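Local coordinates for stage II sporulation protein E (SpoIIE) (Moorella thermoacetica, PDB 3ZT9) that probably acts as a manganese-dependent protein phosphatase of the PP2C type in signalling through the bacterial stressosome, at residues V106-A111 / I115-T120; D150-G155 / V187-A192. All blocks are in the same frame, centred on the assembly; numbering follows the deposited sequence.

Interaction 1: V106-A111 / I115-T120; sequences VKILSA and ITPLAT
The ring of Pro117 lies across Val106 at about a right angle, its CD 3.8 Å from Val106 CG1, while its CG reaches Ile108 CD1 at 4.0 Å. Strand 105-110 turns back into strand 113-115 as a tight beta-hairpin at the edge of one sheet of the PP2C-like beta-sandwich, and 116-120 runs on from it as loop. Ile108 and Ile115 form an antiparallel hydrogen-bonded pair: Ile115 N gives a nearly straight bond (168°) to Ile108 O at 2.8 Å, and Ile108 N returns one to Ile115 O at 2.9 Å. Their side chains share a face with Val106 and Pro117, on the side where Trp96 and Ile100 of strand 95-101 pack from the second sheet.

Lys107 takes the other face. Its chain leaves extended (chi1 -160°), then folds at chi3 and chi4, which brings Lys107 NZ to Thr116 OG1, to which it donates at 2.9 Å. At the turn, Ser110 OG bonds to Gly113 O and rests near the end of Ile115. Past Ile115 the proline has no N-H to continue the pairing; instead a single water accepts from Val106 N and donates to Pro117 O, each at 2.9 Å.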
ATOM      1  N   VAL A 106      -5.575  -1.487   4.005  1.00 13.26           N
ATOM      2  CA  VAL A 106      -4.491  -2.223   4.667  1.00 13.05           C
ATOM      3  C   VAL A 106      -5.080  -3.176   5.654  1.00 11.94           C
ATOM      4  O   VAL A 106      -6.006  -2.811   6.362  1.00 12.21           O
ATOM      5  CB  VAL A 106      -3.604  -1.242   5.438  1.00 13.02           C
ATOM      6  CG1 VAL A 106      -2.512  -2.007   6.251  1.00 11.55           C
ATOM      7  CG2 VAL A 106      -2.940  -0.251   4.443  1.00 15.86           C
ATOM      8  N   LYS A 107      -4.560  -4.406   5.716  1.00 12.20           N
ATOM      9  CA  LYS A 107      -4.988  -5.316   6.801  1.00 15.29           C
ATOM     10  C   LYS A 107      -3.732  -5.971   7.336  1.00 14.63           C
ATOM     11  O   LYS A 107      -2.874  -6.395   6.561  1.00 15.03           O
ATOM     12  CB  LYS A 107      -5.956  -6.364   6.281  1.00 19.66           C
ATOM     13  CG  LYS A 107      -6.813  -7.032   7.414  1.00 24.09           C
ATOM     14  CD  LYS A 107      -7.977  -7.790   6.827  1.00 33.58           C
ATOM     15  CE  LYS A 107      -8.972  -6.866   6.153  1.00 31.46           C
ATOM     16  NZ  LYS A 107      -9.825  -6.126   7.116  1.00 30.02           N
ATOM     17  N   ILE A 108      -3.659  -6.076   8.652  1.00 12.14           N
ATOM     18  CA  ILE A 108      -2.492  -6.620   9.306  1.00 13.80           C
ATOM     19  C   ILE A 108      -2.955  -7.783  10.182  1.00 16.19           C
ATOM     20  O   ILE A 108      -3.736  -7.607  11.109  1.00 17.33           O
ATOM     21  CB  ILE A 108      -1.800  -5.544  10.127  1.00 16.29           C
ATOM     22  CG1 ILE A 108      -1.369  -4.396   9.199  1.00 17.59           C
ATOM     23  CG2 ILE A 108      -0.627  -6.156  10.923  1.00 20.24           C
ATOM     24  CD1 ILE A 108      -0.878  -3.122   9.913  1.00 19.72           C
ATOM     25  N   LEU A 109      -2.513  -8.985   9.839  1.00 14.34           N
ATOM     26  CA  LEU A 109      -2.926 -10.183  10.568  1.00 16.24           C
ATOM     27  C   LEU A 109      -1.802 -10.445  11.544  1.00 18.06           C
ATOM     28  O   LEU A 109      -0.727 -10.850  11.130  1.00 16.84           O
ATOM     29  CB  LEU A 109      -3.072 -11.389   9.631  1.00 22.53           C
ATOM     30  CG  LEU A 109      -4.307 -11.457   8.735  1.00 30.95           C
ATOM     31  CD1 LEU A 109      -4.479 -10.170   7.973  1.00 27.18           C
ATOM     32  CD2 LEU A 109      -4.217 -12.680   7.761  1.00 28.60           C
ATOM     33  N   SER A 110      -2.025 -10.201  12.818  1.00 16.07           N
ATOM     34  CA  SER A 110      -0.914 -10.273  13.766  1.00 15.79           C
ATOM     35  C   SER A 110      -1.243 -11.113  14.955  1.00 20.50           C
ATOM     36  O   SER A 110      -2.423 -11.415  15.233  1.00 18.22           O
ATOM     37  CB  SER A 110      -0.503  -8.868  14.238  1.00 18.24           C
ATOM     38  OG  SER A 110      -1.329  -8.434  15.312  1.00 19.60           O
ATOM     39  N   ALA A 111      -0.202 -11.449  15.705  1.00 16.84           N
ATOM     40  CA  ALA A 111      -0.349 -12.295  16.886  1.00 19.61           C
ATOM     41  C   ALA A 111      -1.233 -11.592  17.896  1.00 30.63           C
ATOM     42  O   ALA A 111      -1.850 -12.234  18.740  1.00 33.05           O
ATOM     43  CB  ALA A 111       1.040 -12.603  17.502  1.00 32.80           C
ATOM     44  N   ILE A 115      -5.924  -6.467  12.434  1.00 15.57           N
ATOM     45  CA  ILE A 115      -6.033  -5.031  12.628  1.00 14.79           C
ATOM     46  C   ILE A 115      -6.163  -4.320  11.294  1.00 16.79           C
ATOM     47  O   ILE A 115      -5.378  -4.553  10.381  1.00 15.55           O
ATOM     48  CB  ILE A 115      -4.748  -4.502  13.339  1.00 13.61           C
ATOM     49  CG1 ILE A 115      -4.707  -5.043  14.779  1.00 17.79           C
ATOM     50  CG2 ILE A 115      -4.784  -2.979  13.342  1.00 14.91           C
ATOM     51  CD1 ILE A 115      -3.286  -4.973  15.478  1.00 19.31           C
ATOM     52  N   THR A 116      -7.183  -3.484  11.166  1.00 14.61           N
ATOM     53  CA  THR A 116      -7.345  -2.691   9.962  1.00 14.50           C
ATOM     54  C   THR A 116      -7.119  -1.203  10.292  1.00 14.96           C
ATOM     55  O   THR A 116      -7.919  -0.585  10.996  1.00 15.46           O
ATOM     56  CB  THR A 116      -8.760  -2.867   9.405  1.00 17.85           C
ATOM     57  OG1 THR A 116      -8.970  -4.250   9.087  1.00 17.42           O
ATOM     58  CG2 THR A 116      -8.965  -2.017   8.143  1.00 14.25           C
ATOM     59  N   PRO A 117      -6.000  -0.647   9.828  1.00 13.69           N
ATOM     60  CA  PRO A 117      -5.738   0.776  10.081  1.00 13.77           C
ATOM     61  C   PRO A 117      -6.794   1.662   9.481  1.00 16.20           C
ATOM     62  O   PRO A 117      -7.292   1.390   8.388  1.00 16.04           O
ATOM     63  CB  PRO A 117      -4.388   1.020   9.396  1.00 16.41           C
ATOM     64  CG  PRO A 117      -3.702  -0.356   9.486  1.00 17.71           C
ATOM     65  CD  PRO A 117      -4.842  -1.329   9.201  1.00 12.60           C
ATOM     66  N   LEU A 118      -7.106   2.731  10.196  1.00 16.54           N
ATOM     67  CA  LEU A 118      -8.077   3.715   9.770  1.00 14.97           C
ATOM     68  C   LEU A 118      -7.459   4.701   8.791  1.00 21.80           C
ATOM     69  O   LEU A 118      -6.392   5.259   9.069  1.00 15.53           O
ATOM     70  CB  LEU A 118      -8.558   4.474  10.991  1.00 16.70           C
ATOM     71  CG  LEU A 118      -9.451   5.665  10.660  1.00 25.61           C
ATOM     72  CD1 LEU A 118     -10.665   5.181   9.866  1.00 29.39           C
ATOM     73  CD2 LEU A 118      -9.862   6.342  11.962  1.00 32.41           C
ATOM     74  N   ALA A 119      -8.130   4.892   7.664  1.00 18.32           N
ATOM     75  CA  ALA A 119      -7.719   5.832   6.639  1.00 16.77           C
ATOM     76  C   ALA A 119      -8.150   7.223   7.033  1.00 23.46           C
ATOM     77  O   ALA A 119      -9.174   7.405   7.682  1.00 22.25           O
ATOM     78  CB  ALA A 119      -8.370   5.496   5.270  1.00 21.29           C
ATOM     79  N   THR A 120      -7.356   8.195   6.619  1.00 16.65           N
ATOM     80  CA  THR A 120      -7.783   9.596   6.706  1.00 21.60           C
ATOM     81  C   THR A 120      -8.258  10.030   5.333  1.00 18.36           C
ATOM     82  O   THR A 120      -7.548   9.850   4.387  1.00 18.37           O
ATOM     83  CB  THR A 120      -6.612  10.494   7.161  1.00 31.30           C
ATOM     84  OG1 THR A 120      -5.822  10.875   6.041  1.00 52.56           O
ATOM     85  CG2 THR A 120      -5.735   9.747   8.140  1.00 25.81           C
TER
HETATM   86  O   HOH W   1      -7.208  -0.126   5.955  1.00 19.06           O

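Interaction 2: D150-G155 / V187-A192; sequences DGIQEG and VAVIVA. With MN (manganese (II) ion), chain C.
The flat Gly151-Ile152 peptide meets strand 187-192 on one face, where Val187 CG2 lies 3.7 Å from Gly151 O; the Asp150 carboxylate, one residue earlier, turns to the metal instead. A beta carbon on Gly151 would collide with that methyl, so glycine suits the position. The carboxylate of Asp150 grips manganese through one oxygen, OD1, at 2.1 Å, leaving OD2 to accept from Asn103 and from a metal-bound water, which closes a small loop between the acid and the ion.

Beyond the peptide the chemistry is purely apolar. Ile152 runs out extended (chi2 169°) and sends CD1 across both valines at about a right angle, 4.1 Å from Val187 CG1 and only 3.3 Å from Val189 CG2, tighter than normal van der Waals contact. Ile176 and Tyr180 of helix 169-180 also pack on Ile152. An alanine in place of Val187 would probably open a gap beneath Gly151 and leave Ile152 CD1 resting on Val189 without its second valine. Asp38 and Asp185 join Asp150 on the same manganese, with three waters among its ligands, an aspartate-and-water metal centre characteristic of PP2C-family phosphatases.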
ATOM      1  N   ASP A 150      -8.309   0.139  -4.320  1.00 12.61           N
ATOM      2  CA  ASP A 150      -9.740  -0.158  -4.387  1.00 12.55           C
ATOM      3  C   ASP A 150     -10.101  -0.911  -5.673  1.00 19.13           C
ATOM      4  O   ASP A 150     -11.278  -1.146  -5.944  1.00 18.99           O
ATOM      5  CB  ASP A 150     -10.544   1.135  -4.247  1.00 14.48           C
ATOM      6  CG  ASP A 150     -10.317   2.109  -5.395  1.00 21.87           C
ATOM      7  OD1 ASP A 150      -9.586   1.786  -6.358  1.00 15.94           O
ATOM      8  OD2 ASP A 150     -10.891   3.194  -5.325  1.00 19.04           O
ATOM      9  N   GLY A 151      -9.098  -1.258  -6.474  1.00 14.77           N
ATOM     10  CA  GLY A 151      -9.260  -2.286  -7.505  1.00 15.38           C
ATOM     11  C   GLY A 151      -9.709  -3.625  -6.924  1.00 21.20           C
ATOM     12  O   GLY A 151     -10.264  -4.472  -7.640  1.00 18.55           O
ATOM     13  N   ILE A 152      -9.456  -3.832  -5.634  1.00 14.50           N
ATOM     14  CA  ILE A 152     -10.035  -4.978  -4.895  1.00 15.17           C
ATOM     15  C   ILE A 152     -10.926  -4.446  -3.767  1.00 18.96           C
ATOM     16  O   ILE A 152     -10.530  -3.581  -3.012  1.00 19.87           O
ATOM     17  CB  ILE A 152      -8.946  -5.903  -4.314  1.00 16.35           C
ATOM     18  CG1 ILE A 152      -8.148  -6.556  -5.449  1.00 18.54           C
ATOM     19  CG2 ILE A 152      -9.544  -7.002  -3.397  1.00 18.59           C
ATOM     20  CD1 ILE A 152      -6.906  -7.255  -4.995  1.00 22.30           C
ATOM     21  N   GLN A 153     -12.159  -4.921  -3.693  1.00 19.83           N
ATOM     22  CA  GLN A 153     -13.100  -4.430  -2.688  1.00 27.19           C
ATOM     23  C   GLN A 153     -12.603  -4.697  -1.254  1.00 25.06           C
ATOM     24  O   GLN A 153     -12.024  -5.725  -0.971  1.00 22.02           O
ATOM     25  CB  GLN A 153     -14.490  -5.062  -2.908  1.00 38.67           C
ATOM     26  CG  GLN A 153     -15.610  -4.407  -2.089  1.00 68.27           C
ATOM     27  CD  GLN A 153     -15.840  -2.944  -2.475  1.00 85.29           C
ATOM     28  OE1 GLN A 153     -14.977  -2.098  -2.256  1.00 89.05           O
ATOM     29  NE2 GLN A 153     -16.998  -2.646  -3.054  1.00 89.42           N
ATOM     30  N   GLU A 154     -12.816  -3.748  -0.347  1.00 25.38           N
ATOM     31  CA  GLU A 154     -12.447  -3.937   1.041  1.00 28.09           C
ATOM     32  C   GLU A 154     -13.075  -5.237   1.559  1.00 28.57           C
ATOM     33  O   GLU A 154     -14.270  -5.502   1.320  1.00 28.81           O
ATOM     34  CB  GLU A 154     -12.958  -2.742   1.861  1.00 42.98           C
ATOM     35  CG  GLU A 154     -12.420  -2.654   3.245  1.00 51.90           C
ATOM     36  CD  GLU A 154     -13.237  -3.441   4.235  1.00 60.37           C
ATOM     37  OE1 GLU A 154     -14.481  -3.446   4.117  1.00 65.74           O
ATOM     38  OE2 GLU A 154     -12.622  -4.051   5.134  1.00 60.19           O
ATOM     39  N   GLY A 155     -12.266  -6.065   2.208  1.00 29.86           N
ATOM     40  CA  GLY A 155     -12.745  -7.304   2.802  1.00 29.38           C
ATOM     41  C   GLY A 155     -12.987  -8.477   1.860  1.00 32.29           C
ATOM     42  O   GLY A 155     -13.420  -9.523   2.304  1.00 30.84           O
ATOM     43  N   VAL A 187      -5.461  -2.426 -10.578  1.00 14.05           N
ATOM     44  CA  VAL A 187      -5.380  -3.268  -9.374  1.00 14.26           C
ATOM     45  C   VAL A 187      -3.944  -3.247  -8.880  1.00 16.55           C
ATOM     46  O   VAL A 187      -3.002  -3.313  -9.677  1.00 15.06           O
ATOM     47  CB  VAL A 187      -5.843  -4.705  -9.672  1.00 18.47           C
ATOM     48  CG1 VAL A 187      -5.487  -5.662  -8.523  1.00 17.26           C
ATOM     49  CG2 VAL A 187      -7.376  -4.730  -9.983  1.00 20.90           C
ATOM     50  N   ALA A 188      -3.751  -3.168  -7.562  1.00 12.56           N
ATOM     51  CA  ALA A 188      -2.422  -3.272  -7.001  1.00 15.01           C
ATOM     52  C   ALA A 188      -2.539  -3.995  -5.663  1.00 13.86           C
ATOM     53  O   ALA A 188      -3.424  -3.690  -4.871  1.00 12.09           O
ATOM     54  CB  ALA A 188      -1.817  -1.874  -6.771  1.00 16.91           C
ATOM     55  N   VAL A 189      -1.633  -4.925  -5.399  1.00 11.42           N
ATOM     56  CA  VAL A 189      -1.682  -5.692  -4.161  1.00 12.14           C
ATOM     57  C   VAL A 189      -0.284  -5.981  -3.697  1.00 15.04           C
ATOM     58  O   VAL A 189       0.541  -6.388  -4.517  1.00 14.52           O
ATOM     59  CB  VAL A 189      -2.311  -7.096  -4.377  1.00 20.71           C
ATOM     60  CG1 VAL A 189      -2.568  -7.761  -2.986  1.00 16.12           C
ATOM     61  CG2 VAL A 189      -3.585  -7.010  -5.185  1.00 28.26           C
ATOM     62  N   ILE A 190      -0.044  -5.854  -2.381  1.00 11.45           N
ATOM     63  CA  ILE A 190       1.208  -6.320  -1.763  1.00 10.71           C
ATOM     64  C   ILE A 190       0.860  -7.280  -0.626  1.00 13.67           C
ATOM     65  O   ILE A 190      -0.077  -7.020   0.119  1.00 12.50           O
ATOM     66  CB  ILE A 190       1.989  -5.136  -1.137  1.00 13.49           C
ATOM     67  CG1 ILE A 190       2.441  -4.186  -2.256  1.00 13.35           C
ATOM     68  CG2 ILE A 190       3.199  -5.638  -0.387  1.00 15.43           C
ATOM     69  CD1 ILE A 190       3.152  -2.914  -1.689  1.00 15.48           C
ATOM     70  N   VAL A 191       1.569  -8.402  -0.504  1.00 11.42           N
ATOM     71  CA  VAL A 191       1.477  -9.228   0.702  1.00 14.58           C
ATOM     72  C   VAL A 191       2.903  -9.391   1.212  1.00 16.03           C
ATOM     73  O   VAL A 191       3.773  -9.653   0.408  1.00 16.03           O
ATOM     74  CB  VAL A 191       0.907 -10.614   0.372  1.00 19.39           C
ATOM     75  CG1 VAL A 191       1.114 -11.571   1.556  1.00 17.99           C
ATOM     76  CG2 VAL A 191      -0.617 -10.498  -0.023  1.00 18.41           C
ATOM     77  N   ALA A 192       3.109  -9.219   2.516  1.00 12.53           N
ATOM     78  CA  ALA A 192       4.416  -9.400   3.172  1.00 13.09           C
ATOM     79  C   ALA A 192       4.220 -10.331   4.362  1.00 17.46           C
ATOM     80  O   ALA A 192       3.287 -10.150   5.138  1.00 18.21           O
ATOM     81  CB  ALA A 192       4.963  -8.068   3.651  1.00 14.82           C
TER
HETATM   82 MN    MN C1195      -8.743   2.742  -8.048  1.00 18.04          MN
HETATM   83  O   HOH W   2     -10.193   4.431  -7.815  1.00 17.41           O
HETATM   84  O   HOH W   3      -8.574   3.998  -9.886  1.00 19.24           O
HETATM   85  O   HOH W   4      -7.151   1.355  -8.652  1.00 15.15           O

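Both contacts draw on the same five-stranded antiparallel sheet, with strand 105-110 separated from strand 187-192 by strand 144-148. Interaction 1 sits at its edge and is partly buried: a local hairpin, closed by only a few residues, that relies on backbone pairing, a lysine-threonine bond and a bridging water. Interaction 2 is buried and long-range, joining a loop to an inner strand chiefly through the methyls of Ile152, Val187 and Val189, with no hydrogen bond between its segments; its polar chemistry is set aside for the manganese at Asp150. Their centres are 13 Å apart, and they meet where Lys107 NZ packs 4.0 Å from Glu154 OE2.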